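PDB 1VBF: protein-L-isoaspartate(D-aspartate) O-methyltransferase from Sulfolobus tokodaii, which probably methylates L-isoaspartyl residues of age-damaged proteins with S-adenosyl-L-methionine as methyl donor, a step in their repair or degradation. Local coordinates for residues G123-Y135 with P145-E157. Sequence-based numbering, arbitrary orientation.
Sequences GDGTLGYEEEKPY and PTLLCKPYEQLKE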
loop_
_atom_site.group_PDB
_atom_site.type_symbol
_atom_site.label_atom_id
_atom_site.label_comp_id
_atom_site.label_asym_id
_atom_site.label_seq_id
_atom_site.Cartn_x
_atom_site.Cartn_y
_atom_site.Cartn_z
ATOM N N GLY B 123 7.525 -30.524 22.272
ATOM C CA GLY B 123 8.543 -30.519 21.241
ATOM C C GLY B 123 8.138 -29.791 19.977
ATOM O O GLY B 123 7.136 -29.081 19.948
ATOM N N ASP B 124 8.923 -29.969 18.923
ATOM C CA ASP B 124 8.705 -29.321 17.640
ATOM C C ASP B 124 7.628 -30.068 16.879
ATOM O O ASP B 124 7.888 -31.125 16.295
ATOM C CB ASP B 124 10.017 -29.347 16.855
ATOM C CG ASP B 124 9.919 -28.668 15.505
ATOM O OD1 ASP B 124 8.806 -28.408 15.002
ATOM O OD2 ASP B 124 10.986 -28.403 14.928
ATOM N N GLY B 125 6.426 -29.515 16.866
ATOM C CA GLY B 125 5.326 -30.164 16.175
ATOM C C GLY B 125 5.557 -30.353 14.688
ATOM O O GLY B 125 4.940 -31.205 14.050
ATOM N N THR B 126 6.442 -29.537 14.133
ATOM C CA THR B 126 6.796 -29.599 12.724
ATOM C C THR B 126 7.390 -30.970 12.377
ATOM O O THR B 126 7.405 -31.394 11.218
ATOM C CB THR B 126 7.778 -28.468 12.438
ATOM O OG1 THR B 126 7.040 -27.320 12.014
ATOM C CG2 THR B 126 8.799 -28.858 11.415
ATOM N N LEU B 127 7.857 -31.668 13.406
ATOM C CA LEU B 127 8.441 -32.986 13.224
ATOM C C LEU B 127 7.362 -34.049 13.368
ATOM O O LEU B 127 7.587 -35.230 13.079
ATOM C CB LEU B 127 9.525 -33.224 14.273
ATOM C CG LEU B 127 10.604 -32.139 14.253
ATOM C CD1 LEU B 127 11.529 -32.275 15.450
ATOM C CD2 LEU B 127 11.370 -32.227 12.935
ATOM N N GLY B 128 6.179 -33.624 13.789
ATOM C CA GLY B 128 5.125 -34.588 14.001
ATOM C C GLY B 128 5.631 -35.448 15.133
ATOM O O GLY B 128 6.242 -34.919 16.059
ATOM N N TYR B 129 5.398 -36.756 15.061
ATOM C CA TYR B 129 5.853 -37.688 16.093
ATOM C C TYR B 129 6.036 -39.092 15.530
ATOM O O TYR B 129 5.135 -39.923 15.537
ATOM C CB TYR B 129 4.880 -37.740 17.267
ATOM C CG TYR B 129 5.522 -38.298 18.510
ATOM C CD1 TYR B 129 6.589 -37.639 19.117
ATOM C CD2 TYR B 129 5.095 -39.508 19.065
ATOM C CE1 TYR B 129 7.215 -38.161 20.232
ATOM C CE2 TYR B 129 5.721 -40.042 20.191
ATOM C CZ TYR B 129 6.781 -39.364 20.766
ATOM O OH TYR B 129 7.424 -39.891 21.853
ATOM N N GLU B 130 7.254 -39.305 15.046
ATOM C CA GLU B 130 7.717 -40.542 14.423
ATOM C C GLU B 130 7.323 -41.807 15.150
ATOM O O GLU B 130 6.735 -42.711 14.598
ATOM C CB GLU B 130 9.254 -40.540 14.324
ATOM C CG GLU B 130 9.823 -40.386 12.925
ATOM C CD GLU B 130 9.214 -41.365 11.949
ATOM O OE1 GLU B 130 9.333 -42.590 12.191
ATOM O OE2 GLU B 130 8.619 -40.904 10.942
ATOM N N GLU B 131 7.705 -41.834 16.415
ATOM C CA GLU B 131 7.559 -42.960 17.335
ATOM C C GLU B 131 6.228 -43.674 17.528
ATOM O O GLU B 131 6.236 -44.815 17.975
ATOM C CB GLU B 131 8.152 -42.544 18.668
ATOM C CG GLU B 131 8.605 -41.067 18.669
ATOM C CD GLU B 131 10.106 -40.888 18.822
ATOM O OE1 GLU B 131 10.687 -41.538 19.728
ATOM O OE2 GLU B 131 10.698 -40.102 18.044
ATOM N N GLU B 132 5.089 -43.048 17.230
ATOM C CA GLU B 132 3.787 -43.743 17.281
ATOM C C GLU B 132 3.276 -43.591 15.858
ATOM O O GLU B 132 2.083 -43.472 15.589
ATOM C CB GLU B 132 2.841 -43.088 18.270
ATOM C CG GLU B 132 3.268 -43.170 19.719
ATOM C CD GLU B 132 3.213 -44.579 20.319
ATOM O OE1 GLU B 132 2.145 -45.237 20.253
ATOM O OE2 GLU B 132 4.255 -45.020 20.859
ATOM N N LYS B 133 4.266 -43.648 14.973
ATOM C CA LYS B 133 4.178 -43.442 13.547
ATOM C C LYS B 133 2.920 -43.532 12.766
ATOM O O LYS B 133 2.399 -42.496 12.380
ATOM C CB LYS B 133 5.215 -44.274 12.786
ATOM C CG LYS B 133 5.570 -43.626 11.453
ATOM C CD LYS B 133 6.622 -44.410 10.685
ATOM C CE LYS B 133 5.963 -45.499 9.844
ATOM N NZ LYS B 133 4.943 -44.958 8.873
ATOM N N PRO B 134 2.391 -44.734 12.513
ATOM C CA PRO B 134 1.167 -44.733 11.695
ATOM C C PRO B 134 -0.027 -44.021 12.302
ATOM O O PRO B 134 -0.564 -44.472 13.311
ATOM C CB PRO B 134 0.904 -46.222 11.452
ATOM C CG PRO B 134 2.151 -46.924 11.996
ATOM C CD PRO B 134 2.616 -46.050 13.109
ATOM N N TYR B 135 -0.434 -42.892 11.721
ATOM C CA TYR B 135 -1.593 -42.173 12.249
ATOM C C TYR B 135 -2.733 -42.262 11.250
ATOM O O TYR B 135 -2.512 -42.414 10.045
ATOM C CB TYR B 135 -1.291 -40.696 12.508
ATOM C CG TYR B 135 -0.260 -40.453 13.570
ATOM C CD1 TYR B 135 1.041 -40.094 13.239
ATOM C CD2 TYR B 135 -0.561 -40.652 14.907
ATOM C CE1 TYR B 135 2.012 -39.945 14.217
ATOM C CE2 TYR B 135 0.408 -40.508 15.892
ATOM C CZ TYR B 135 1.688 -40.150 15.543
ATOM O OH TYR B 135 2.607 -39.953 16.541
ATOM N N PRO B 145 4.284 -22.881 6.214
ATOM C CA PRO B 145 4.664 -22.306 4.921
ATOM C C PRO B 145 4.214 -23.201 3.770
ATOM O O PRO B 145 3.924 -22.726 2.682
ATOM C CB PRO B 145 6.181 -22.212 5.023
ATOM C CG PRO B 145 6.441 -22.168 6.534
ATOM C CD PRO B 145 5.465 -23.164 7.048
ATOM N N THR B 146 4.157 -24.504 4.020
ATOM C CA THR B 146 3.731 -25.470 3.008
ATOM C C THR B 146 3.154 -26.642 3.763
ATOM O O THR B 146 3.003 -26.599 4.983
ATOM C CB THR B 146 4.903 -26.102 2.212
ATOM O OG1 THR B 146 6.015 -25.217 2.178
ATOM C CG2 THR B 146 4.485 -26.403 0.813
ATOM N N LEU B 147 2.877 -27.702 3.011
ATOM C CA LEU B 147 2.369 -28.944 3.543
ATOM C C LEU B 147 3.428 -29.469 4.515
ATOM O O LEU B 147 4.600 -29.586 4.164
ATOM C CB LEU B 147 2.195 -29.929 2.396
ATOM C CG LEU B 147 1.083 -30.970 2.438
ATOM C CD1 LEU B 147 1.496 -32.143 1.547
ATOM C CD2 LEU B 147 0.855 -31.450 3.847
ATOM N N LEU B 148 3.021 -29.762 5.743
ATOM C CA LEU B 148 3.947 -30.279 6.731
ATOM C C LEU B 148 4.308 -31.698 6.339
ATOM O O LEU B 148 3.490 -32.603 6.355
ATOM C CB LEU B 148 3.324 -30.238 8.117
ATOM C CG LEU B 148 3.179 -28.820 8.645
ATOM C CD1 LEU B 148 2.286 -28.822 9.856
ATOM C CD2 LEU B 148 4.535 -28.274 8.976
ATOM N N CYS B 149 5.567 -31.858 5.984
ATOM C CA CYS B 149 6.154 -33.097 5.536
ATOM C C CYS B 149 6.202 -34.269 6.527
ATOM O O CYS B 149 5.813 -35.377 6.181
ATOM C CB CYS B 149 7.531 -32.717 5.044
ATOM S SG CYS B 149 8.791 -33.947 4.606
ATOM N N LYS B 150 6.677 -34.050 7.746
ATOM C CA LYS B 150 6.736 -35.147 8.711
ATOM C C LYS B 150 5.340 -35.711 9.019
ATOM O O LYS B 150 5.113 -36.919 8.918
ATOM C CB LYS B 150 7.416 -34.700 10.012
ATOM C CG LYS B 150 8.852 -34.329 9.844
ATOM C CD LYS B 150 9.628 -35.452 9.194
ATOM C CE LYS B 150 11.097 -35.093 9.101
ATOM N NZ LYS B 150 11.948 -36.201 8.594
ATOM N N PRO B 151 4.388 -34.845 9.413
ATOM C CA PRO B 151 3.039 -35.349 9.705
ATOM C C PRO B 151 2.522 -36.144 8.504
ATOM O O PRO B 151 2.087 -37.284 8.637
ATOM C CB PRO B 151 2.239 -34.076 9.925
ATOM C CG PRO B 151 3.266 -33.133 10.491
ATOM C CD PRO B 151 4.472 -33.392 9.628
ATOM N N TYR B 152 2.595 -35.537 7.324
ATOM C CA TYR B 152 2.154 -36.208 6.119
ATOM C C TYR B 152 2.817 -37.581 5.946
ATOM O O TYR B 152 2.154 -38.539 5.533
ATOM C CB TYR B 152 2.442 -35.355 4.881
ATOM C CG TYR B 152 1.870 -35.950 3.611
ATOM C CD1 TYR B 152 0.532 -35.781 3.282
ATOM C CD2 TYR B 152 2.653 -36.752 2.786
ATOM C CE1 TYR B 152 -0.017 -36.407 2.162
ATOM C CE2 TYR B 152 2.123 -37.379 1.670
ATOM C CZ TYR B 152 0.789 -37.214 1.356
ATOM O OH TYR B 152 0.266 -37.877 0.255
ATOM N N GLU B 153 4.112 -37.689 6.243
ATOM C CA GLU B 153 4.781 -38.982 6.081
ATOM C C GLU B 153 4.245 -39.958 7.117
ATOM O O GLU B 153 4.056 -41.140 6.838
ATOM C CB GLU B 153 6.301 -38.869 6.264
ATOM C CG GLU B 153 6.981 -37.821 5.409
ATOM C CD GLU B 153 8.477 -37.708 5.693
ATOM O OE1 GLU B 153 8.878 -37.645 6.888
ATOM O OE2 GLU B 153 9.249 -37.671 4.705
ATOM N N GLN B 154 4.003 -39.454 8.319
ATOM C CA GLN B 154 3.493 -40.274 9.397
ATOM C C GLN B 154 2.018 -40.730 9.201
ATOM O O GLN B 154 1.548 -41.662 9.850
ATOM C CB GLN B 154 3.698 -39.507 10.705
ATOM C CG GLN B 154 5.166 -39.439 11.122
ATOM C CD GLN B 154 5.478 -38.295 12.069
ATOM O OE1 GLN B 154 4.691 -37.961 12.948
ATOM N NE2 GLN B 154 6.643 -37.697 11.899
ATOM N N LEU B 155 1.297 -40.092 8.290
ATOM C CA LEU B 155 -0.089 -40.469 8.006
ATOM C C LEU B 155 -0.183 -41.859 7.386
ATOM O O LEU B 155 0.726 -42.296 6.692
ATOM C CB LEU B 155 -0.717 -39.495 7.010
ATOM C CG LEU B 155 -1.775 -38.534 7.513
ATOM C CD1 LEU B 155 -2.461 -37.891 6.326
ATOM C CD2 LEU B 155 -2.775 -39.286 8.348
ATOM N N LYS B 156 -1.294 -42.551 7.630
ATOM C CA LYS B 156 -1.511 -43.859 7.023
ATOM C C LYS B 156 -1.824 -43.583 5.569
ATOM O O LYS B 156 -2.124 -42.451 5.196
ATOM C CB LYS B 156 -2.687 -44.576 7.659
ATOM C CG LYS B 156 -2.309 -45.302 8.926
ATOM C CD LYS B 156 -3.490 -46.026 9.542
ATOM C CE LYS B 156 -3.095 -46.640 10.867
ATOM N NZ LYS B 156 -4.307 -47.063 11.608
ATOM N N GLU B 157 -1.788 -44.618 4.750
ATOM C CA GLU B 157 -2.019 -44.427 3.339
ATOM C C GLU B 157 -3.257 -43.650 2.992
ATOM O O GLU B 157 -3.174 -42.633 2.312
ATOM C CB GLU B 157 -2.030 -45.757 2.606
ATOM C CG GLU B 157 -1.978 -45.589 1.106
ATOM C CD GLU B 157 -0.999 -44.513 0.688
ATOM O OE1 GLU B 157 0.165 -44.534 1.159
ATOM O OE2 GLU B 157 -1.404 -43.647 -0.117
HETATM O O HOH W 1 6.832 -31.363 8.298
#
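The side-chain amide of Gln154 is used at both ends by the backbone of the facing loop: NE2 donates to Leu127 O at 2.9 Å, the acceptor lying close to the amide plane, and OE1 takes the N-H of Tyr129. Its CG stands anti to its own carbonyl carbon (chi1 -72°) and the chain runs on extended, which carries the amide across to the peptides on either side of Gly128. Gly128 itself, with positive phi, faces Pro151, its CA 4.2 Å from Pro151 CG. Beside this amide lies the Tyr135 ring, pointing the same way with its plane turned 48° from it; CE1 comes to 3.6 Å from Gln154 OE1, and the phenol OH bonds Tyr129 O in the carbonyl plane, on a lone pair. A leucine in place of Gln154 would probably leave Leu127 O and Tyr129 N without their mates and the loop freer to shift. In this Rossmann-like methyltransferase fold, 123-135 links strand 118-122 to the central strand 135-140, and helix 149-154 leads toward the next parallel strand, 159-165. Where the helix ends the backbones pair in parallel: Tyr135 N donates to Gln154 O (3.0 Å) and Lys156 N to Tyr135 O (2.7 Å). Lys156 lays its CG against that same oxygen and sends NZ to Asp136. At the other end a water joins Thr126 O to Lys150 N, while Lys150 CB packs on Leu127 O. Lys150 NZ reaches Glu153 of a second subunit, beside the disulfide joining the two Cys149 residues.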